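Local coordinates for protein cobalt-precorrin-5B C(1)-methyltransferase (Archaeoglobus fulgidus, PDB 1SR8) that probably methylates C-1 of cobalt-precorrin-5B with S-adenosyl-L-methionine, giving cobalt-precorrin-6A in the anaerobic route to adenosylcobalamin, at residues V89-T101 and T186-V198. Residues are numbered along the deposited sequence; the frame is centred on the assembly and turned at random.
Sequences VRKFSGDHEFDVT and TTGFVEPWCKKLV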
ATOM      1  N   VAL A  89      -0.748   4.543  17.056  1.00 25.87           N
ATOM      2  CA  VAL A  89       0.135   3.848  16.116  1.00 24.60           C
ATOM      3  C   VAL A  89       0.634   4.803  15.053  1.00 23.40           C
ATOM      4  O   VAL A  89      -0.137   5.559  14.479  1.00 24.10           O
ATOM      5  CB  VAL A  89      -0.588   2.680  15.415  1.00 25.27           C
ATOM      6  CG1 VAL A  89       0.403   1.882  14.585  1.00 26.65           C
ATOM      7  CG2 VAL A  89      -1.260   1.785  16.440  1.00 25.80           C
ATOM      8  N   ARG A  90       1.930   4.765  14.783  1.00 23.35           N
ATOM      9  CA  ARG A  90       2.517   5.653  13.794  1.00 24.55           C
ATOM     10  C   ARG A  90       2.740   4.895  12.490  1.00 24.32           C
ATOM     11  O   ARG A  90       3.240   3.769  12.486  1.00 24.02           O
ATOM     12  CB  ARG A  90       3.856   6.200  14.320  1.00 26.92           C
ATOM     13  CG  ARG A  90       4.431   7.403  13.562  1.00 28.75           C
ATOM     14  CD  ARG A  90       5.794   7.839  14.142  1.00 28.84           C
ATOM     15  NE  ARG A  90       5.712   8.359  15.508  1.00 26.81           N
ATOM     16  CZ  ARG A  90       5.246   9.563  15.828  1.00 29.29           C
ATOM     17  NH1 ARG A  90       4.818  10.390  14.884  1.00 30.47           N
ATOM     18  NH2 ARG A  90       5.199   9.947  17.099  1.00 30.79           N
ATOM     19  N   LYS A  91       2.346   5.506  11.382  1.00 23.18           N
ATOM     20  CA  LYS A  91       2.543   4.887  10.083  1.00 23.73           C
ATOM     21  C   LYS A  91       3.992   5.070   9.643  1.00 23.84           C
ATOM     22  O   LYS A  91       4.592   6.128   9.876  1.00 25.04           O
ATOM     23  CB  LYS A  91       1.650   5.536   9.029  1.00 21.95           C
ATOM     24  CG  LYS A  91       2.169   5.289   7.624  1.00 21.35           C
ATOM     25  CD  LYS A  91       1.346   5.938   6.549  1.00 19.78           C
ATOM     26  CE  LYS A  91       2.050   5.755   5.213  1.00 19.34           C
ATOM     27  NZ  LYS A  91       1.325   6.378   4.082  1.00 20.26           N
ATOM     28  N   PHE A  92       4.558   4.045   9.014  1.00 23.55           N
ATOM     29  CA  PHE A  92       5.916   4.156   8.493  1.00 21.71           C
ATOM     30  C   PHE A  92       5.874   3.825   7.016  1.00 21.14           C
ATOM     31  O   PHE A  92       5.137   2.932   6.595  1.00 20.02           O
ATOM     32  CB  PHE A  92       6.893   3.245   9.252  1.00 21.84           C
ATOM     33  CG  PHE A  92       6.590   1.777   9.162  1.00 24.26           C
ATOM     34  CD1 PHE A  92       7.001   1.032   8.061  1.00 24.19           C
ATOM     35  CD2 PHE A  92       5.953   1.123  10.217  1.00 24.98           C
ATOM     36  CE1 PHE A  92       6.791  -0.346   8.009  1.00 26.67           C
ATOM     37  CE2 PHE A  92       5.736  -0.254  10.179  1.00 28.69           C
ATOM     38  CZ  PHE A  92       6.158  -0.996   9.069  1.00 27.22           C
ATOM     39  N   SER A  93       6.645   4.561   6.224  1.00 22.44           N
ATOM     40  CA  SER A  93       6.664   4.359   4.778  1.00 23.82           C
ATOM     41  C   SER A  93       7.877   3.598   4.228  1.00 23.71           C
ATOM     42  O   SER A  93       8.093   3.571   3.022  1.00 24.85           O
ATOM     43  CB  SER A  93       6.546   5.717   4.081  1.00 25.55           C
ATOM     44  OG  SER A  93       5.397   6.421   4.539  1.00 26.99           O
ATOM     45  N   GLY A  94       8.657   2.965   5.097  1.00 23.46           N
ATOM     46  CA  GLY A  94       9.818   2.233   4.626  1.00 23.92           C
ATOM     47  C   GLY A  94      10.777   3.137   3.876  1.00 25.75           C
ATOM     48  O   GLY A  94      11.000   4.277   4.281  1.00 26.79           O
ATOM     49  N   ASP A  95      11.341   2.656   2.773  1.00 24.93           N
ATOM     50  CA  ASP A  95      12.287   3.466   2.017  1.00 25.34           C
ATOM     51  C   ASP A  95      11.689   4.347   0.926  1.00 26.36           C
ATOM     52  O   ASP A  95      12.380   4.748  -0.011  1.00 27.24           O
ATOM     53  CB  ASP A  95      13.382   2.574   1.433  1.00 25.34           C
ATOM     54  CG  ASP A  95      14.310   2.041   2.502  1.00 28.11           C
ATOM     55  OD1 ASP A  95      14.887   2.866   3.239  1.00 30.09           O
ATOM     56  OD2 ASP A  95      14.466   0.806   2.616  1.00 28.81           O
ATOM     57  N   HIS A  96      10.407   4.658   1.049  1.00 25.80           N
ATOM     58  CA  HIS A  96       9.759   5.524   0.076  1.00 28.07           C
ATOM     59  C   HIS A  96      10.493   6.865   0.144  1.00 30.73           C
ATOM     60  O   HIS A  96      10.538   7.487   1.200  1.00 32.08           O
ATOM     61  CB  HIS A  96       8.292   5.700   0.454  1.00 25.97           C
ATOM     62  CG  HIS A  96       7.472   6.379  -0.594  1.00 24.11           C
ATOM     63  ND1 HIS A  96       7.708   7.673  -1.002  1.00 21.31           N
ATOM     64  CD2 HIS A  96       6.410   5.945  -1.313  1.00 22.48           C
ATOM     65  CE1 HIS A  96       6.827   8.008  -1.927  1.00 24.03           C
ATOM     66  NE2 HIS A  96       6.028   6.976  -2.134  1.00 23.44           N
ATOM     67  N   GLU A  97      11.072   7.309  -0.969  1.00 32.62           N
ATOM     68  CA  GLU A  97      11.816   8.565  -0.977  1.00 34.02           C
ATOM     69  C   GLU A  97      11.056   9.712  -0.328  1.00 33.59           C
ATOM     70  O   GLU A  97      11.668  10.663   0.148  1.00 35.76           O
ATOM     71  CB  GLU A  97      12.215   8.955  -2.396  1.00 36.74           C
ATOM     72  CG  GLU A  97      11.075   9.458  -3.242  1.00 42.25           C
ATOM     73  CD  GLU A  97      11.504   9.716  -4.668  1.00 45.67           C
ATOM     74  OE1 GLU A  97      12.480  10.476  -4.868  1.00 47.09           O
ATOM     75  OE2 GLU A  97      10.862   9.155  -5.585  1.00 47.57           O
ATOM     76  N   PHE A  98       9.729   9.644  -0.332  1.00 32.84           N
ATOM     77  CA  PHE A  98       8.915  10.676   0.311  1.00 31.21           C
ATOM     78  C   PHE A  98       7.402  10.475   0.273  1.00 30.60           C
ATOM     79  O   PHE A  98       6.749  10.718  -0.738  1.00 32.23           O
ATOM     80  CB  PHE A  98       9.207  12.064  -0.237  1.00 30.18           C
ATOM     81  CG  PHE A  98       8.391  13.131   0.431  1.00 30.33           C
ATOM     82  CD1 PHE A  98       8.533  13.371   1.799  1.00 29.57           C
ATOM     83  CD2 PHE A  98       7.418  13.836  -0.277  1.00 30.34           C
ATOM     84  CE1 PHE A  98       7.714  14.292   2.454  1.00 31.19           C
ATOM     85  CE2 PHE A  98       6.591  14.759   0.364  1.00 30.56           C
ATOM     86  CZ  PHE A  98       6.738  14.987   1.733  1.00 31.34           C
ATOM     87  N   ASP A  99       6.857  10.060   1.407  1.00 29.07           N
ATOM     88  CA  ASP A  99       5.431   9.825   1.568  1.00 27.14           C
ATOM     89  C   ASP A  99       4.954  10.887   2.564  1.00 26.73           C
ATOM     90  O   ASP A  99       5.329  10.857   3.731  1.00 25.84           O
ATOM     91  CB  ASP A  99       5.234   8.425   2.140  1.00 27.63           C
ATOM     92  CG  ASP A  99       3.785   8.063   2.320  1.00 27.66           C
ATOM     93  OD1 ASP A  99       2.923   8.961   2.312  1.00 28.73           O
ATOM     94  OD2 ASP A  99       3.509   6.864   2.486  1.00 29.91           O
ATOM     95  N   VAL A 100       4.125  11.820   2.108  1.00 27.59           N
ATOM     96  CA  VAL A 100       3.650  12.906   2.971  1.00 28.49           C
ATOM     97  C   VAL A 100       3.028  12.505   4.311  1.00 28.89           C
ATOM     98  O   VAL A 100       3.041  13.302   5.248  1.00 30.04           O
ATOM     99  CB  VAL A 100       2.661  13.818   2.215  1.00 28.61           C
ATOM    100  CG1 VAL A 100       1.397  13.056   1.883  1.00 30.86           C
ATOM    101  CG2 VAL A 100       2.350  15.045   3.044  1.00 30.07           C
ATOM    102  N   THR A 101       2.488  11.288   4.411  1.00 27.87           N
ATOM    103  CA  THR A 101       1.884  10.838   5.662  1.00 26.87           C
ATOM    104  C   THR A 101       2.769   9.883   6.446  1.00 26.62           C
ATOM    105  O   THR A 101       2.318   9.248   7.398  1.00 28.24           O
ATOM    106  CB  THR A 101       0.504  10.161   5.451  1.00 26.16           C
ATOM    107  OG1 THR A 101       0.639   9.015   4.607  1.00 25.84           O
ATOM    108  CG2 THR A 101      -0.473  11.133   4.826  1.00 27.72           C
ATOM    109  N   THR A 186      -4.455  -0.508  -1.246  1.00 20.04           N
ATOM    110  CA  THR A 186      -4.943  -1.662  -1.993  1.00 20.49           C
ATOM    111  C   THR A 186      -4.324  -2.985  -1.563  1.00 19.49           C
ATOM    112  O   THR A 186      -5.001  -4.005  -1.586  1.00 20.48           O
ATOM    113  CB  THR A 186      -4.727  -1.486  -3.512  1.00 21.81           C
ATOM    114  OG1 THR A 186      -3.391  -1.024  -3.755  1.00 24.33           O
ATOM    115  CG2 THR A 186      -5.737  -0.494  -4.085  1.00 22.70           C
ATOM    116  N   THR A 187      -3.051  -2.978  -1.174  1.00 18.06           N
ATOM    117  CA  THR A 187      -2.392  -4.215  -0.748  1.00 18.53           C
ATOM    118  C   THR A 187      -2.182  -4.266   0.758  1.00 17.68           C
ATOM    119  O   THR A 187      -2.082  -5.337   1.337  1.00 17.34           O
ATOM    120  CB  THR A 187      -1.004  -4.380  -1.403  1.00 18.18           C
ATOM    121  OG1 THR A 187      -0.147  -3.311  -0.979  1.00 20.35           O
ATOM    122  CG2 THR A 187      -1.114  -4.347  -2.901  1.00 17.77           C
ATOM    123  N   GLY A 188      -2.112  -3.092   1.377  1.00 19.11           N
ATOM    124  CA  GLY A 188      -1.875  -2.994   2.805  1.00 17.90           C
ATOM    125  C   GLY A 188      -0.449  -2.513   3.043  1.00 18.06           C
ATOM    126  O   GLY A 188      -0.086  -2.126   4.149  1.00 17.03           O
ATOM    127  N   PHE A 189       0.360  -2.519   1.989  1.00 17.21           N
ATOM    128  CA  PHE A 189       1.759  -2.111   2.095  1.00 18.47           C
ATOM    129  C   PHE A 189       2.050  -0.876   1.260  1.00 19.98           C
ATOM    130  O   PHE A 189       1.339  -0.588   0.291  1.00 20.27           O
ATOM    131  CB  PHE A 189       2.675  -3.247   1.622  1.00 16.81           C
ATOM    132  CG  PHE A 189       2.564  -4.505   2.442  1.00 16.74           C
ATOM    133  CD1 PHE A 189       3.512  -4.802   3.413  1.00 17.96           C
ATOM    134  CD2 PHE A 189       1.515  -5.393   2.240  1.00 16.21           C
ATOM    135  CE1 PHE A 189       3.418  -5.971   4.172  1.00 19.46           C
ATOM    136  CE2 PHE A 189       1.408  -6.562   2.990  1.00 16.62           C
ATOM    137  CZ  PHE A 189       2.362  -6.852   3.959  1.00 18.26           C
ATOM    138  N   VAL A 190       3.097  -0.149   1.649  1.00 19.70           N
ATOM    139  CA  VAL A 190       3.522   1.043   0.929  1.00 19.11           C
ATOM    140  C   VAL A 190       4.752   0.669   0.098  1.00 20.01           C
ATOM    141  O   VAL A 190       5.761   0.230   0.643  1.00 21.16           O
ATOM    142  CB  VAL A 190       3.885   2.192   1.905  1.00 18.36           C
ATOM    143  CG1 VAL A 190       4.564   3.328   1.159  1.00 18.40           C
ATOM    144  CG2 VAL A 190       2.635   2.713   2.577  1.00 18.75           C
ATOM    145  N   GLU A 191       4.651   0.809  -1.221  1.00 19.72           N
ATOM    146  CA  GLU A 191       5.761   0.498  -2.114  1.00 20.75           C
ATOM    147  C   GLU A 191       6.800   1.610  -1.918  1.00 22.64           C
ATOM    148  O   GLU A 191       6.479   2.791  -2.080  1.00 23.61           O
ATOM    149  CB  GLU A 191       5.266   0.470  -3.565  1.00 20.92           C
ATOM    150  CG  GLU A 191       6.298  -0.020  -4.572  1.00 23.88           C
ATOM    151  CD  GLU A 191       6.570  -1.521  -4.491  1.00 25.17           C
ATOM    152  OE1 GLU A 191       6.147  -2.171  -3.512  1.00 25.33           O
ATOM    153  OE2 GLU A 191       7.223  -2.055  -5.414  1.00 25.37           O
ATOM    154  N   PRO A 192       8.060   1.247  -1.575  1.00 22.96           N
ATOM    155  CA  PRO A 192       9.161   2.196  -1.339  1.00 23.52           C
ATOM    156  C   PRO A 192       9.746   2.870  -2.573  1.00 26.17           C
ATOM    157  O   PRO A 192      10.912   2.664  -2.926  1.00 26.74           O
ATOM    158  CB  PRO A 192      10.187   1.349  -0.607  1.00 22.24           C
ATOM    159  CG  PRO A 192      10.035   0.033  -1.292  1.00 24.00           C
ATOM    160  CD  PRO A 192       8.531  -0.140  -1.403  1.00 21.82           C
ATOM    161  N   TRP A 193       8.940   3.712  -3.204  1.00 27.42           N
ATOM    162  CA  TRP A 193       9.364   4.414  -4.399  1.00 29.31           C
ATOM    163  C   TRP A 193      10.545   5.357  -4.233  1.00 29.92           C
ATOM    164  O   TRP A 193      10.474   6.349  -3.514  1.00 29.59           O
ATOM    165  CB  TRP A 193       8.176   5.163  -4.999  1.00 29.96           C
ATOM    166  CG  TRP A 193       7.221   4.224  -5.675  1.00 33.59           C
ATOM    167  CD1 TRP A 193       5.886   4.074  -5.416  1.00 33.23           C
ATOM    168  CD2 TRP A 193       7.540   3.286  -6.715  1.00 35.65           C
ATOM    169  NE1 TRP A 193       5.355   3.101  -6.232  1.00 35.53           N
ATOM    170  CE2 TRP A 193       6.347   2.600  -7.039  1.00 37.18           C
ATOM    171  CE3 TRP A 193       8.721   2.959  -7.406  1.00 37.13           C
ATOM    172  CZ2 TRP A 193       6.300   1.603  -8.026  1.00 37.41           C
ATOM    173  CZ3 TRP A 193       8.675   1.965  -8.388  1.00 37.88           C
ATOM    174  CH2 TRP A 193       7.471   1.301  -8.687  1.00 38.14           C
ATOM    175  N   CYS A 194      11.627   5.009  -4.927  1.00 30.25           N
ATOM    176  CA  CYS A 194      12.879   5.762  -4.967  1.00 30.13           C
ATOM    177  C   CYS A 194      13.626   5.258  -6.212  1.00 31.12           C
ATOM    178  O   CYS A 194      13.138   4.364  -6.908  1.00 30.22           O
ATOM    179  CB  CYS A 194      13.701   5.507  -3.701  1.00 27.57           C
ATOM    180  SG  CYS A 194      13.974   3.767  -3.288  1.00 29.26           S
ATOM    181  N   LYS A 195      14.794   5.817  -6.505  1.00 31.84           N
ATOM    182  CA  LYS A 195      15.542   5.386  -7.682  1.00 32.16           C
ATOM    183  C   LYS A 195      15.997   3.944  -7.544  1.00 31.44           C
ATOM    184  O   LYS A 195      15.899   3.162  -8.488  1.00 31.42           O
ATOM    185  CB  LYS A 195      16.758   6.286  -7.905  1.00 34.95           C
ATOM    186  CG  LYS A 195      16.412   7.763  -7.976  1.00 38.74           C
ATOM    187  CD  LYS A 195      17.662   8.621  -8.131  1.00 42.85           C
ATOM    188  CE  LYS A 195      17.475   9.977  -7.459  1.00 44.36           C
ATOM    189  NZ  LYS A 195      17.264   9.825  -5.982  1.00 46.15           N
ATOM    190  N   LYS A 196      16.496   3.595  -6.364  1.00 30.28           N
ATOM    191  CA  LYS A 196      16.966   2.243  -6.109  1.00 30.13           C
ATOM    192  C   LYS A 196      15.885   1.212  -6.440  1.00 29.83           C
ATOM    193  O   LYS A 196      16.171   0.186  -7.058  1.00 29.71           O
ATOM    194  CB  LYS A 196      17.389   2.105  -4.649  1.00 32.58           C
ATOM    195  CG  LYS A 196      17.774   0.685  -4.219  1.00 36.78           C
ATOM    196  CD  LYS A 196      19.068   0.209  -4.877  1.00 41.70           C
ATOM    197  CE  LYS A 196      19.531  -1.136  -4.307  1.00 44.90           C
ATOM    198  NZ  LYS A 196      20.848  -1.551  -4.897  1.00 47.31           N
ATOM    199  N   LEU A 197      14.648   1.481  -6.027  1.00 27.11           N
ATOM    200  CA  LEU A 197      13.550   0.561  -6.312  1.00 26.17           C
ATOM    201  C   LEU A 197      13.284   0.477  -7.809  1.00 24.77           C
ATOM    202  O   LEU A 197      13.124  -0.613  -8.348  1.00 22.48           O
ATOM    203  CB  LEU A 197      12.257   0.991  -5.601  1.00 26.91           C
ATOM    204  CG  LEU A 197      11.028   0.102  -5.858  1.00 27.35           C
ATOM    205  CD1 LEU A 197      11.294  -1.306  -5.331  1.00 25.12           C
ATOM    206  CD2 LEU A 197       9.801   0.697  -5.185  1.00 25.60           C
ATOM    207  N   VAL A 198      13.230   1.627  -8.481  1.00 25.39           N
ATOM    208  CA  VAL A 198      12.973   1.636  -9.919  1.00 26.60           C
ATOM    209  C   VAL A 198      14.020   0.823 -10.682  1.00 28.45           C
ATOM    210  O   VAL A 198      13.672   0.102 -11.617  1.00 28.22           O
ATOM    211  CB  VAL A 198      12.928   3.077 -10.494  1.00 26.43           C
ATOM    212  CG1 VAL A 198      12.759   3.033 -12.001  1.00 26.30           C
ATOM    213  CG2 VAL A 198      11.769   3.849  -9.889  1.00 25.07           C
TER
HETATM  214  O   HOH W   1      15.134   8.443  -4.933  1.00 45.32           O
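A single direct hydrogen bond joins the two segments, from E97 N to W193 O (2.8 Å); the donor lies above the carbonyl plane. A water adds a looser link, accepting from K195 N and NZ and donating weakly to E97 OE1.

Around that bond the H96 ring lies between its own loop and segment 186-198. W193 O sits over one face, toward the rim, and D99 CB lies over the rim of the opposite face. W193 CB also makes a CH-pi contact over the ring, 4.2 Å from its centroid, while H96 CD2 comes within 3.2 Å of E191 O. With CG anti to the backbone N (chi1 -170°), the ring is carried to W193; an in-plane bond from F98 N to H96 ND1 (2.9 Å) helps to hold its rotation.

Van der Waals contacts make up the rest. P192 CB packs on the turn at D95 and H96, C194 CB meets E97 CB at 4.0 Å, and V190 spreads its methyls, CG1 against D99 OD2 and S93 O, CG2 against K91 CE at 4.1 Å.

The D99 carboxylate that V190 CG1 touches takes K91 NZ at OD2 in a 2.7 Å salt bridge and S93 OG from the same face.

Strand 86-90 of the mixed sheet thus leads into a loop clasped to the connection between strand 189-190 and helix 195-204. Bonds within the loop probably shape both ends of its docking surface: K91, S93 and D99 beside V190, F98 N to ND1 at H96.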